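Local coordinates for TRAP-type C4-dicarboxylate:H+ symport system substrate-binding component DctP (Shewanella oneidensis, PDB 4MX6), which probably captures C4-dicarboxylates such as succinate in the periplasm and delivers them to a TRAP-type proton symport system, at residues Ser222-Ser226 with Gln227-Glu231. Sequence-based numbering, arbitrary orientation.
Sequences SNTYS and QKFYE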
ATOM      1  N   SER A 222      -5.498   0.272  -9.687  1.00  5.98           N
ATOM      2  CA  SER A 222      -4.342  -0.351 -10.326  1.00  5.80           C
ATOM      3  C   SER A 222      -4.204  -1.814  -9.942  1.00  5.66           C
ATOM      4  O   SER A 222      -3.966  -2.651 -10.812  1.00  6.38           O
ATOM      5  CB  SER A 222      -3.059   0.390  -9.965  1.00  6.35           C
ATOM      6  OG  SER A 222      -1.913  -0.403 -10.251  1.00  7.80           O
ATOM      7  N   ASN A 223      -4.333  -2.149  -8.667  1.00  5.65           N
ATOM      8  CA  ASN A 223      -4.277  -3.555  -8.270  1.00  6.30           C
ATOM      9  C   ASN A 223      -5.504  -4.345  -8.755  1.00  5.94           C
ATOM     10  O   ASN A 223      -5.393  -5.503  -9.176  1.00  6.89           O
ATOM     11  CB  ASN A 223      -4.103  -3.703  -6.762  1.00  6.02           C
ATOM     12  CG  ASN A 223      -2.652  -3.600  -6.331  1.00  5.52           C
ATOM     13  OD1 ASN A 223      -1.721  -3.891  -7.110  1.00  6.21           O
ATOM     14  ND2 ASN A 223      -2.446  -3.220  -5.087  1.00  4.98           N
ATOM     15  N   THR A 224      -6.672  -3.714  -8.704  1.00  6.00           N
ATOM     16  CA  THR A 224      -7.911  -4.366  -9.099  1.00  6.82           C
ATOM     17  C   THR A 224      -7.830  -4.769 -10.572  1.00  6.98           C
ATOM     18  O   THR A 224      -8.252  -5.873 -10.946  1.00  7.43           O
ATOM     19  CB  THR A 224      -9.106  -3.436  -8.832  1.00  7.75           C
ATOM     20  OG1 THR A 224      -9.174  -3.133  -7.440  1.00  9.19           O
ATOM     21  CG2 THR A 224     -10.423  -4.065  -9.245  1.00  8.76           C
ATOM     22  N   TYR A 225      -7.305  -3.873 -11.407  1.00  6.73           N
ATOM     23  CA  TYR A 225      -7.139  -4.151 -12.830  1.00  6.91           C
ATOM     24  C   TYR A 225      -6.036  -5.163 -13.112  1.00  7.14           C
ATOM     25  O   TYR A 225      -6.259  -6.178 -13.774  1.00  8.20           O
ATOM     26  CB  TYR A 225      -6.872  -2.860 -13.617  1.00  7.10           C
ATOM     27  CG  TYR A 225      -6.613  -3.150 -15.072  1.00  7.74           C
ATOM     28  CD1 TYR A 225      -7.632  -3.596 -15.894  1.00  8.96           C
ATOM     29  CD2 TYR A 225      -5.342  -3.043 -15.615  1.00  8.68           C
ATOM     30  CE1 TYR A 225      -7.406  -3.900 -17.225  1.00  9.98           C
ATOM     31  CE2 TYR A 225      -5.096  -3.345 -16.943  1.00 10.25           C
ATOM     32  CZ  TYR A 225      -6.135  -3.773 -17.747  1.00 10.87           C
ATOM     33  OH  TYR A 225      -5.896  -4.078 -19.080  1.00 12.73           O
ATOM     34  N   SER A 226      -4.850  -4.907 -12.568  1.00  6.56           N
ATOM     35  CA  SER A 226      -3.692  -5.722 -12.920  1.00  7.18           C
ATOM     36  C   SER A 226      -3.792  -7.157 -12.386  1.00  7.41           C
ATOM     37  O   SER A 226      -3.243  -8.064 -12.992  1.00  9.45           O
ATOM     38  CB  SER A 226      -2.375  -5.069 -12.491  1.00  7.34           C
ATOM     39  OG  SER A 226      -2.322  -4.857 -11.097  1.00  6.71           O
ATOM     40  N   GLN A 227      -4.509  -7.366 -11.281  1.00  7.52           N
ATOM     41  CA  GLN A 227      -4.703  -8.714 -10.740  1.00  8.17           C
ATOM     42  C   GLN A 227      -6.033  -9.344 -11.155  1.00  8.44           C
ATOM     43  O   GLN A 227      -6.337 -10.464 -10.750  1.00  9.13           O
ATOM     44  CB  GLN A 227      -4.595  -8.703  -9.206  1.00 10.20           C
ATOM     45  CG  GLN A 227      -3.210  -8.311  -8.683  1.00 12.08           C
ATOM     46  CD  GLN A 227      -2.049  -9.193  -9.171  1.00 13.62           C
ATOM     47  OE1 GLN A 227      -2.221 -10.349  -9.575  1.00 15.78           O
ATOM     48  NE2 GLN A 227      -0.863  -8.647  -9.123  1.00 13.45           N
ATOM     49  N   LYS A 228      -6.836  -8.610 -11.927  1.00  8.55           N
ATOM     50  CA  LYS A 228      -8.106  -9.107 -12.482  1.00  8.39           C
ATOM     51  C   LYS A 228      -9.151  -9.394 -11.413  1.00  7.95           C
ATOM     52  O   LYS A 228     -10.044 -10.223 -11.620  1.00  8.96           O
ATOM     53  CB  LYS A 228      -7.903 -10.327 -13.400  1.00 10.41           C
ATOM     54  CG  LYS A 228      -6.877 -10.090 -14.493  1.00 13.05           C
ATOM     55  CD  LYS A 228      -7.204  -8.895 -15.356  1.00 16.38           C
ATOM     56  CE  LYS A 228      -5.981  -8.385 -16.097  1.00 18.22           C
ATOM     57  NZ  LYS A 228      -6.178  -7.007 -16.605  1.00 18.68           N
ATOM     58  N   PHE A 229      -9.088  -8.685 -10.295  1.00  8.07           N
ATOM     59  CA  PHE A 229     -10.102  -8.862  -9.269  1.00  7.68           C
ATOM     60  C   PHE A 229     -11.496  -8.537  -9.833  1.00  8.12           C
ATOM     61  O   PHE A 229     -12.489  -9.116  -9.405  1.00  8.94           O
ATOM     62  CB  PHE A 229      -9.851  -7.978  -8.041  1.00  8.43           C
ATOM     63  CG  PHE A 229      -8.543  -8.234  -7.305  1.00  8.22           C
ATOM     64  CD1 PHE A 229      -7.839  -9.427  -7.409  1.00  9.09           C
ATOM     65  CD2 PHE A 229      -8.033  -7.238  -6.482  1.00  9.10           C
ATOM     66  CE1 PHE A 229      -6.645  -9.602  -6.707  1.00  9.73           C
ATOM     67  CE2 PHE A 229      -6.874  -7.408  -5.786  1.00 10.19           C
ATOM     68  CZ  PHE A 229      -6.169  -8.582  -5.897  1.00 10.19           C
ATOM     69  N   TYR A 230     -11.554  -7.602 -10.778  1.00  8.58           N
ATOM     70  CA  TYR A 230     -12.829  -7.192 -11.357  1.00  9.11           C
ATOM     71  C   TYR A 230     -13.487  -8.304 -12.183  1.00  9.49           C
ATOM     72  O   TYR A 230     -14.673  -8.213 -12.486  1.00 10.81           O
ATOM     73  CB  TYR A 230     -12.671  -5.924 -12.207  1.00  9.75           C
ATOM     74  CG  TYR A 230     -11.868  -6.113 -13.483  1.00  9.98           C
ATOM     75  CD1 TYR A 230     -10.482  -6.136 -13.464  1.00 10.11           C
ATOM     76  CD2 TYR A 230     -12.495  -6.271 -14.714  1.00 11.15           C
ATOM     77  CE1 TYR A 230      -9.742  -6.299 -14.631  1.00 10.58           C
ATOM     78  CE2 TYR A 230     -11.764  -6.443 -15.879  1.00 11.85           C
ATOM     79  CZ  TYR A 230     -10.387  -6.469 -15.834  1.00 12.05           C
ATOM     80  OH  TYR A 230      -9.635  -6.621 -16.987  1.00 14.33           O
ATOM     81  N   GLU A 231     -12.733  -9.340 -12.562  1.00  8.47           N
ATOM     82  CA  GLU A 231     -13.302 -10.460 -13.314  1.00  9.64           C
ATOM     83  C   GLU A 231     -14.005 -11.467 -12.405  1.00  9.53           C
ATOM     84  O   GLU A 231     -14.694 -12.359 -12.905  1.00 10.84           O
ATOM     85  CB  GLU A 231     -12.222 -11.154 -14.143  1.00 11.03           C
ATOM     86  CG  GLU A 231     -11.622 -10.239 -15.204  1.00 13.84           C
ATOM     87  CD  GLU A 231     -10.624 -10.921 -16.129  1.00 18.20           C
ATOM     88  OE1 GLU A 231     -10.263 -12.090 -15.898  1.00 20.11           O
ATOM     89  OE2 GLU A 231     -10.182 -10.256 -17.083  1.00 21.29           O
TER
HETATM   90  O   HOH W   1      -0.684  -5.735  -9.053  1.00  6.61           O
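Helix 221-226 closes where Gln-227 N donates to Asn-223 O (2.9 Å) and Lys-228, with positive phi, turns the chain away in a Schellman motif, Phe-229 N reaching back to Thr-224 O through a weak bond. Lys-228 then folds over the same helix end: its chain bends at chi2 (-56°), which returns NZ to Tyr-225 O at 3.0 Å. Lys-228 N also donates to Tyr-225 O, from the opposite face of the carbonyl plane, so one oxygen is gripped twice by one residue. The same ammonium makes a cation-pi contact with the Tyr-225 ring, over its face, NZ standing 3.5 Å from the ring centroid and 20° off its normal. The Tyr-230 ring runs alongside that of Tyr-225 with planes only 14° apart, but the two are slid so far that they barely overlap; Tyr-230 CE1 meets Tyr-225 CD1 at 3.7 Å, and the carbonyl oxygens of Thr-224 and Tyr-225 lie at the Tyr-230 ring edge. On the Asn-223 side, one water donates to Asn-223 OD1 and to Ser-226 OG and accepts from Gln-227 NE2 (2.9 Å), while Ser-226 OG itself donates to Ser-222 O. Asn-223 ND2 bonds Asn-219 OD1 and the bound succinate. The water, held by Ser-226 and Gln-227, probably helps to orient the Asn-223 amide from its OD1 side, while Asn-219 and succinate engage ND2; at the C-terminal end of the helix, the Lys-228 ammonium would probably offset the partial negative charge of the final carbonyls.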